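Long-range contacts in putative uncharacterized protein (PDB 4R12), which probably serves as an essential subunit of the gamma-secretase complex, which cleaves membrane proteins such as Notch receptors and the amyloid precursor within the membrane: residues Y280-L285 against I314-I319; D307-T312 against N542-N547. All coordinates share one frame; numbering follows the deposited sequence.

Interaction 1: residues Y280-L285 against I314-I319. With NAG (2-acetamido-2-deoxy-beta-D-glucopyranose), chain B.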
loop_
_atom_site.group_PDB
_atom_site.type_symbol
_atom_site.label_atom_id
_atom_site.label_comp_id
_atom_site.label_asym_id
_atom_site.label_seq_id
_atom_site.Cartn_x
_atom_site.Cartn_y
_atom_site.Cartn_z
ATOM N N TYR A 280 7.047 14.364 -0.005
ATOM C CA TYR A 280 7.686 14.850 1.217
ATOM C C TYR A 280 9.202 14.678 1.130
ATOM O O TYR A 280 9.950 15.579 1.482
ATOM C CB TYR A 280 7.124 14.115 2.436
ATOM C CG TYR A 280 7.410 14.733 3.794
ATOM C CD1 TYR A 280 8.642 14.555 4.421
ATOM C CD2 TYR A 280 6.416 15.431 4.484
ATOM C CE1 TYR A 280 8.892 15.091 5.678
ATOM C CE2 TYR A 280 6.657 15.967 5.739
ATOM C CZ TYR A 280 7.896 15.793 6.333
ATOM O OH TYR A 280 8.137 16.305 7.588
ATOM N N PHE A 281 9.645 13.521 0.645
ATOM C CA PHE A 281 11.075 13.253 0.522
ATOM C C PHE A 281 11.729 14.259 -0.433
ATOM O O PHE A 281 12.753 14.850 -0.106
ATOM C CB PHE A 281 11.315 11.810 0.046
ATOM C CG PHE A 281 12.756 11.375 0.110
ATOM C CD1 PHE A 281 13.334 11.032 1.323
ATOM C CD2 PHE A 281 13.525 11.287 -1.039
ATOM C CE1 PHE A 281 14.657 10.616 1.389
ATOM C CE2 PHE A 281 14.856 10.869 -0.982
ATOM C CZ PHE A 281 15.421 10.540 0.229
ATOM N N ILE A 282 11.126 14.448 -1.606
ATOM C CA ILE A 282 11.627 15.426 -2.587
ATOM C C ILE A 282 11.662 16.839 -2.001
ATOM O O ILE A 282 12.646 17.568 -2.163
ATOM C CB ILE A 282 10.772 15.430 -3.866
ATOM C CG1 ILE A 282 11.016 14.148 -4.657
ATOM C CG2 ILE A 282 11.075 16.672 -4.740
ATOM C CD1 ILE A 282 9.931 13.845 -5.670
ATOM N N ASN A 283 10.591 17.217 -1.310
ATOM C CA ASN A 283 10.550 18.520 -0.659
ATOM C C ASN A 283 11.725 18.702 0.301
ATOM O O ASN A 283 12.350 19.765 0.332
ATOM C CB ASN A 283 9.230 18.717 0.085
ATOM C CG ASN A 283 9.053 20.141 0.571
ATOM O OD1 ASN A 283 9.061 21.072 -0.224
ATOM N ND2 ASN A 283 8.889 20.316 1.880
ATOM N N ASP A 284 12.040 17.660 1.062
ATOM C CA ASP A 284 13.152 17.740 2.002
ATOM C C ASP A 284 14.501 17.805 1.286
ATOM O O ASP A 284 15.394 18.551 1.694
ATOM C CB ASP A 284 13.119 16.559 2.980
ATOM C CG ASP A 284 12.193 16.816 4.169
ATOM O OD1 ASP A 284 11.605 17.918 4.234
ATOM O OD2 ASP A 284 12.068 15.932 5.042
ATOM N N LEU A 285 14.647 17.038 0.213
ATOM C CA LEU A 285 15.873 17.094 -0.575
ATOM C C LEU A 285 16.176 18.506 -1.089
ATOM O O LEU A 285 17.328 18.920 -1.138
ATOM C CB LEU A 285 15.794 16.138 -1.766
ATOM C CG LEU A 285 15.777 14.651 -1.441
ATOM C CD1 LEU A 285 15.843 13.854 -2.732
ATOM C CD2 LEU A 285 16.941 14.306 -0.510
ATOM N N ILE A 314 22.265 12.710 0.141
ATOM C CA ILE A 314 21.532 12.691 -1.114
ATOM C C ILE A 314 21.395 14.084 -1.696
ATOM O O ILE A 314 20.820 14.995 -1.098
ATOM C CB ILE A 314 20.133 12.040 -0.965
ATOM C CG1 ILE A 314 20.285 10.570 -0.552
ATOM C CG2 ILE A 314 19.361 12.106 -2.290
ATOM C CD1 ILE A 314 18.967 9.859 -0.336
ATOM N N ASN A 315 21.979 14.284 -2.864
ATOM C CA ASN A 315 21.839 15.504 -3.644
ATOM C C ASN A 315 20.838 15.270 -4.749
ATOM O O ASN A 315 21.067 14.472 -5.585
ATOM C CB ASN A 315 23.191 15.891 -4.221
ATOM C CG ASN A 315 23.157 17.166 -5.031
ATOM O OD1 ASN A 315 22.133 17.596 -5.479
ATOM N ND2 ASN A 315 24.306 17.752 -5.225
ATOM N N PHE A 316 19.717 15.959 -4.716
ATOM C CA PHE A 316 18.670 15.755 -5.679
ATOM C C PHE A 316 19.182 15.773 -7.093
ATOM O O PHE A 316 18.832 14.958 -7.877
ATOM C CB PHE A 316 17.560 16.782 -5.531
ATOM C CG PHE A 316 16.424 16.596 -6.488
ATOM C CD1 PHE A 316 15.395 15.770 -6.190
ATOM C CD2 PHE A 316 16.384 17.267 -7.671
ATOM C CE1 PHE A 316 14.353 15.594 -7.051
ATOM C CE2 PHE A 316 15.347 17.120 -8.532
ATOM C CZ PHE A 316 14.323 16.275 -8.227
ATOM N N THR A 317 20.046 16.716 -7.384
ATOM C CA THR A 317 20.520 16.891 -8.731
ATOM C C THR A 317 21.444 15.790 -9.204
ATOM O O THR A 317 21.622 15.645 -10.369
ATOM C CB THR A 317 21.131 18.280 -8.954
ATOM O OG1 THR A 317 22.327 18.386 -8.218
ATOM C CG2 THR A 317 20.207 19.324 -8.490
ATOM N N LYS A 318 22.007 15.012 -8.295
ATOM C CA LYS A 318 22.776 13.836 -8.666
ATOM C C LYS A 318 21.944 12.632 -9.085
ATOM O O LYS A 318 22.479 11.685 -9.605
ATOM C CB LYS A 318 23.676 13.393 -7.555
ATOM C CG LYS A 318 24.826 14.295 -7.248
ATOM C CD LYS A 318 25.823 14.397 -8.364
ATOM C CE LYS A 318 26.813 15.495 -8.030
ATOM N NZ LYS A 318 28.144 15.292 -8.619
ATOM N N ILE A 319 20.648 12.662 -8.833
ATOM C CA ILE A 319 19.787 11.584 -9.326
ATOM C C ILE A 319 19.735 11.664 -10.857
ATOM O O ILE A 319 19.284 12.660 -11.436
ATOM C CB ILE A 319 18.374 11.654 -8.713
ATOM C CG1 ILE A 319 18.462 11.570 -7.187
ATOM C CG2 ILE A 319 17.494 10.527 -9.238
ATOM C CD1 ILE A 319 17.165 11.937 -6.475
HETATM C C1 NAG B . 24.558 18.692 -6.286
HETATM C C2 NAG B . 25.610 19.649 -5.795
HETATM C C3 NAG B . 26.090 20.607 -6.860
HETATM C C4 NAG B . 26.073 20.082 -8.272
HETATM C C5 NAG B . 25.018 19.022 -8.513
HETATM C C6 NAG B . 25.204 18.283 -9.806
HETATM C C7 NAG B . 25.744 20.618 -3.635
HETATM C C8 NAG B . 24.945 21.113 -2.483
HETATM N N2 NAG B . 25.077 20.456 -4.746
HETATM O O3 NAG B . 27.411 21.025 -6.555
HETATM O O4 NAG B . 25.641 21.238 -8.940
HETATM O O5 NAG B . 25.055 18.100 -7.455
HETATM O O6 NAG B . 26.458 17.643 -9.810
HETATM O O7 NAG B . 26.911 20.392 -3.548
#

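Interaction 2: residues D307-T312 against N542-N547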
loop_
_atom_site.group_PDB
_atom_site.type_symbol
_atom_site.label_atom_id
_atom_site.label_comp_id
_atom_site.label_asym_id
_atom_site.label_seq_id
_atom_site.Cartn_x
_atom_site.Cartn_y
_atom_site.Cartn_z
ATOM N N ASP A 307 16.086 11.398 11.423
ATOM C CA ASP A 307 17.245 10.867 10.699
ATOM C C ASP A 307 17.653 11.831 9.584
ATOM O O ASP A 307 16.857 12.127 8.691
ATOM C CB ASP A 307 16.917 9.478 10.132
ATOM C CG ASP A 307 18.149 8.715 9.662
ATOM O OD1 ASP A 307 19.197 9.341 9.398
ATOM O OD2 ASP A 307 18.054 7.472 9.546
ATOM N N LEU A 308 18.893 12.317 9.631
ATOM C CA LEU A 308 19.336 13.357 8.700
ATOM C C LEU A 308 20.204 12.826 7.551
ATOM O O LEU A 308 20.813 13.610 6.825
ATOM C CB LEU A 308 20.102 14.448 9.461
ATOM C CG LEU A 308 19.269 15.338 10.387
ATOM C CD1 LEU A 308 20.158 16.260 11.209
ATOM C CD2 LEU A 308 18.263 16.140 9.582
ATOM N N ALA A 309 20.246 11.506 7.378
ATOM C CA ALA A 309 21.078 10.908 6.339
ATOM C C ALA A 309 20.740 11.464 4.962
ATOM O O ALA A 309 21.628 11.685 4.138
ATOM C CB ALA A 309 20.932 9.391 6.343
ATOM N N PHE A 310 19.454 11.702 4.722
ATOM C CA PHE A 310 19.004 12.233 3.437
ATOM C C PHE A 310 19.684 13.564 3.122
ATOM O O PHE A 310 20.029 13.843 1.976
ATOM C CB PHE A 310 17.471 12.405 3.409
ATOM C CG PHE A 310 16.962 13.546 4.257
ATOM C CD1 PHE A 310 16.836 14.825 3.730
ATOM C CD2 PHE A 310 16.600 13.337 5.582
ATOM C CE1 PHE A 310 16.373 15.878 4.512
ATOM C CE2 PHE A 310 16.131 14.376 6.368
ATOM C CZ PHE A 310 16.015 15.650 5.833
ATOM N N GLN A 311 19.870 14.389 4.146
ATOM C CA GLN A 311 20.474 15.704 3.949
ATOM C C GLN A 311 21.970 15.554 3.757
ATOM O O GLN A 311 22.572 16.214 2.914
ATOM C CB GLN A 311 20.190 16.628 5.135
ATOM C CG GLN A 311 20.751 18.038 4.951
ATOM C CD GLN A 311 20.605 18.895 6.195
ATOM O OE1 GLN A 311 21.030 18.506 7.288
ATOM N NE2 GLN A 311 20.002 20.065 6.037
ATOM N N THR A 312 22.555 14.664 4.549
ATOM C CA THR A 312 23.985 14.416 4.516
ATOM C C THR A 312 24.462 13.814 3.191
ATOM O O THR A 312 25.526 14.170 2.687
ATOM C CB THR A 312 24.389 13.469 5.673
ATOM O OG1 THR A 312 23.956 14.024 6.922
ATOM C CG2 THR A 312 25.893 13.256 5.706
ATOM N N ASN A 542 23.068 1.444 5.665
ATOM C CA ASN A 542 22.671 2.757 5.157
ATOM C C ASN A 542 21.208 2.744 4.705
ATOM O O ASN A 542 20.891 2.990 3.536
ATOM C CB ASN A 542 23.597 3.177 4.006
ATOM C CG ASN A 542 23.578 4.668 3.751
ATOM O OD1 ASN A 542 23.056 5.440 4.549
ATOM N ND2 ASN A 542 24.157 5.079 2.635
ATOM N N THR A 543 20.328 2.456 5.660
ATOM C CA THR A 543 18.893 2.295 5.424
ATOM C C THR A 543 18.138 3.186 6.396
ATOM O O THR A 543 18.474 3.232 7.578
ATOM C CB THR A 543 18.467 0.826 5.620
ATOM O OG1 THR A 543 19.160 0.004 4.673
ATOM C CG2 THR A 543 16.949 0.641 5.450
ATOM N N HIS A 544 17.117 3.890 5.914
ATOM C CA HIS A 544 16.551 5.007 6.670
ATOM C C HIS A 544 15.055 5.169 6.462
ATOM O O HIS A 544 14.551 5.025 5.345
ATOM C CB HIS A 544 17.271 6.311 6.282
ATOM C CG HIS A 544 18.763 6.203 6.355
ATOM N ND1 HIS A 544 19.458 6.286 7.542
ATOM C CD2 HIS A 544 19.685 5.952 5.394
ATOM C CE1 HIS A 544 20.749 6.121 7.308
ATOM N NE2 HIS A 544 20.913 5.918 6.011
ATOM N N LEU A 545 14.353 5.467 7.547
ATOM C CA LEU A 545 12.960 5.869 7.464
ATOM C C LEU A 545 12.832 7.333 7.057
ATOM O O LEU A 545 13.689 8.148 7.398
ATOM C CB LEU A 545 12.269 5.664 8.815
ATOM C CG LEU A 545 12.231 4.239 9.369
ATOM C CD1 LEU A 545 11.811 4.268 10.836
ATOM C CD2 LEU A 545 11.263 3.392 8.564
ATOM N N HIS A 546 11.751 7.667 6.357
ATOM C CA HIS A 546 11.424 9.074 6.114
ATOM C C HIS A 546 9.912 9.320 6.174
ATOM O O HIS A 546 9.126 8.495 5.686
ATOM C CB HIS A 546 11.961 9.549 4.763
ATOM C CG HIS A 546 12.194 11.026 4.719
ATOM N ND1 HIS A 546 13.435 11.586 4.938
ATOM C CD2 HIS A 546 11.339 12.059 4.541
ATOM C CE1 HIS A 546 13.337 12.903 4.871
ATOM N NE2 HIS A 546 12.075 13.217 4.634
ATOM N N ASN A 547 9.519 10.438 6.787
ATOM C CA ASN A 547 8.118 10.846 6.867
ATOM C C ASN A 547 7.399 10.813 5.512
ATOM O O ASN A 547 7.929 11.295 4.511
ATOM C CB ASN A 547 7.989 12.275 7.410
ATOM C CG ASN A 547 8.277 12.391 8.899
ATOM O OD1 ASN A 547 8.333 11.400 9.639
ATOM N ND2 ASN A 547 8.423 13.625 9.351
HETATM O O HOH W 1 15.848 5.863 9.998
#

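Interaction 1: residues Y280-L285 against I314-I319
Leu-285, on helix 276-287, fits between Ile-314 and Phe-316 of the turn beyond helix 309-313, a worked example of an apolar helix flank packed against a glycan-bearing loop. Both segments belong to the nicastrin large lobe, whose family is related to the zinc exopeptidases. No hydrogen bond joins the two segments; hydrocarbon contact does the work. The CD2 branch of Leu-285 rests against CG2 of Ile-314 at 3.7 Å, while its CD1 branch reaches the rim of the Phe-316 ring, 4.0 Å from CD1 and close to the ring plane. In Ile-314 the CG2 methyl is turned opposite the backbone N (chi1 -63° for CG1), facing Leu-285, whereas the extended CG1 arm (chi2 178°) carries CD1 to the ring edge of Phe-281, 3.7 Å from CZ. Ile-282 adds a looser touch, its CG2 lying 4.2 Å from CE1 of Phe-316.

Within the turn, Asn-315 OD1 accepts from Thr-317 N at 3.0 Å, an Asx turn in which the donor stands above the carbonyl plane.

The turn also carries a covalent link: Asn-315 ND2 is bonded to C1 of an N-acetylglucosamine, at an experimentally established glycosylation site. Lys-318 CG lies 3.8 Å from O5 of this sugar, while the position of the far end of the chain is doubtful. With an alanine here the methylenes beside the sugar are gone, and the glycan would probably be freer to swing about its asparagine linkage.

Helix 385-389 borders the same apolar cluster, with Phe-388 touching both Ile-282 and Phe-316. Trp-201 of strand 192-203 and Trp-268 of strand 262-268 meet the Phe-281 ring, and Lys-318 is tied through its backbone to Ile-214 of strand 214-220.

Interaction 2: residues D307-T312 against N542-N547
Asp-307 and His-544 are the residues whose CA atoms lie nearest, 7.1 Å apart, where the chain entering the large-lobe helix 309-313 passes strand 542-548, which comes far later in the sequence and pairs antiparallel with strand 192-203. No hydrogen bond joins the two main chains, though a water donates to the side-chain OD2 of Asp-307 and accepts from Leu-545 N.

Side chains span the gap in three pairings. His-544 ND1 donates to Asp-307 OD2 at 2.7 Å, on the syn side but tilted out of the carboxylate plane, which stands 78° from that of the ring. The other carboxylate oxygen, OD1, accepts from Ala-309 N at 3.1 Å in an Asx turn. Ala-309 CB sits over the centre of the His-544 ring, 3.5 Å from its centroid, a CH-pi contact. His-546 directs its CE1 edge at a face of Phe-310 in a T-shaped pair, centroids 4.7 Å apart. Phe-310 CG lies between its backbone N and carbonyl carbon (chi1 72°), and this bends the ring back toward the strand. His-546 NE2 is hydrogen-bonded to Asp-284.

His-544 NE2 donates to Asn-542 OD1 at 2.6 Å, nearly straight (169°) and in the ring plane. Bonded at both nitrogens, the imidazole is fixed in rotation, and donating from both would suit a protonated ring, which the carboxylate would probably help to stabilise.

In the fold
Helix 309-313 connects the two contacts: its start packs on strand 542-548 in interaction 2, and the chain leaving it turns onto helix 276-287 in interaction 1. Their centres lie 11 Å apart. Asp-284 OD2 bonds His-546 NE2 at 2.7 Å and also forms a salt bridge with Arg-305, while the Phe-281 ring packs edge-to-face with His-546, Phe-281 CD1 lying 3.6 Å from His-546 CG. Tyr-280 OH and Asn-547 ND2 form a probable hydrogen bond at 3.2 Å. The Asn-315 glycan belongs to interaction 1, whereas a calcium ion, at the site of Asp-525, Cys-528 and Ser-531, lies about 10 Å from the Asp-307 side chain, and neither contact binds it.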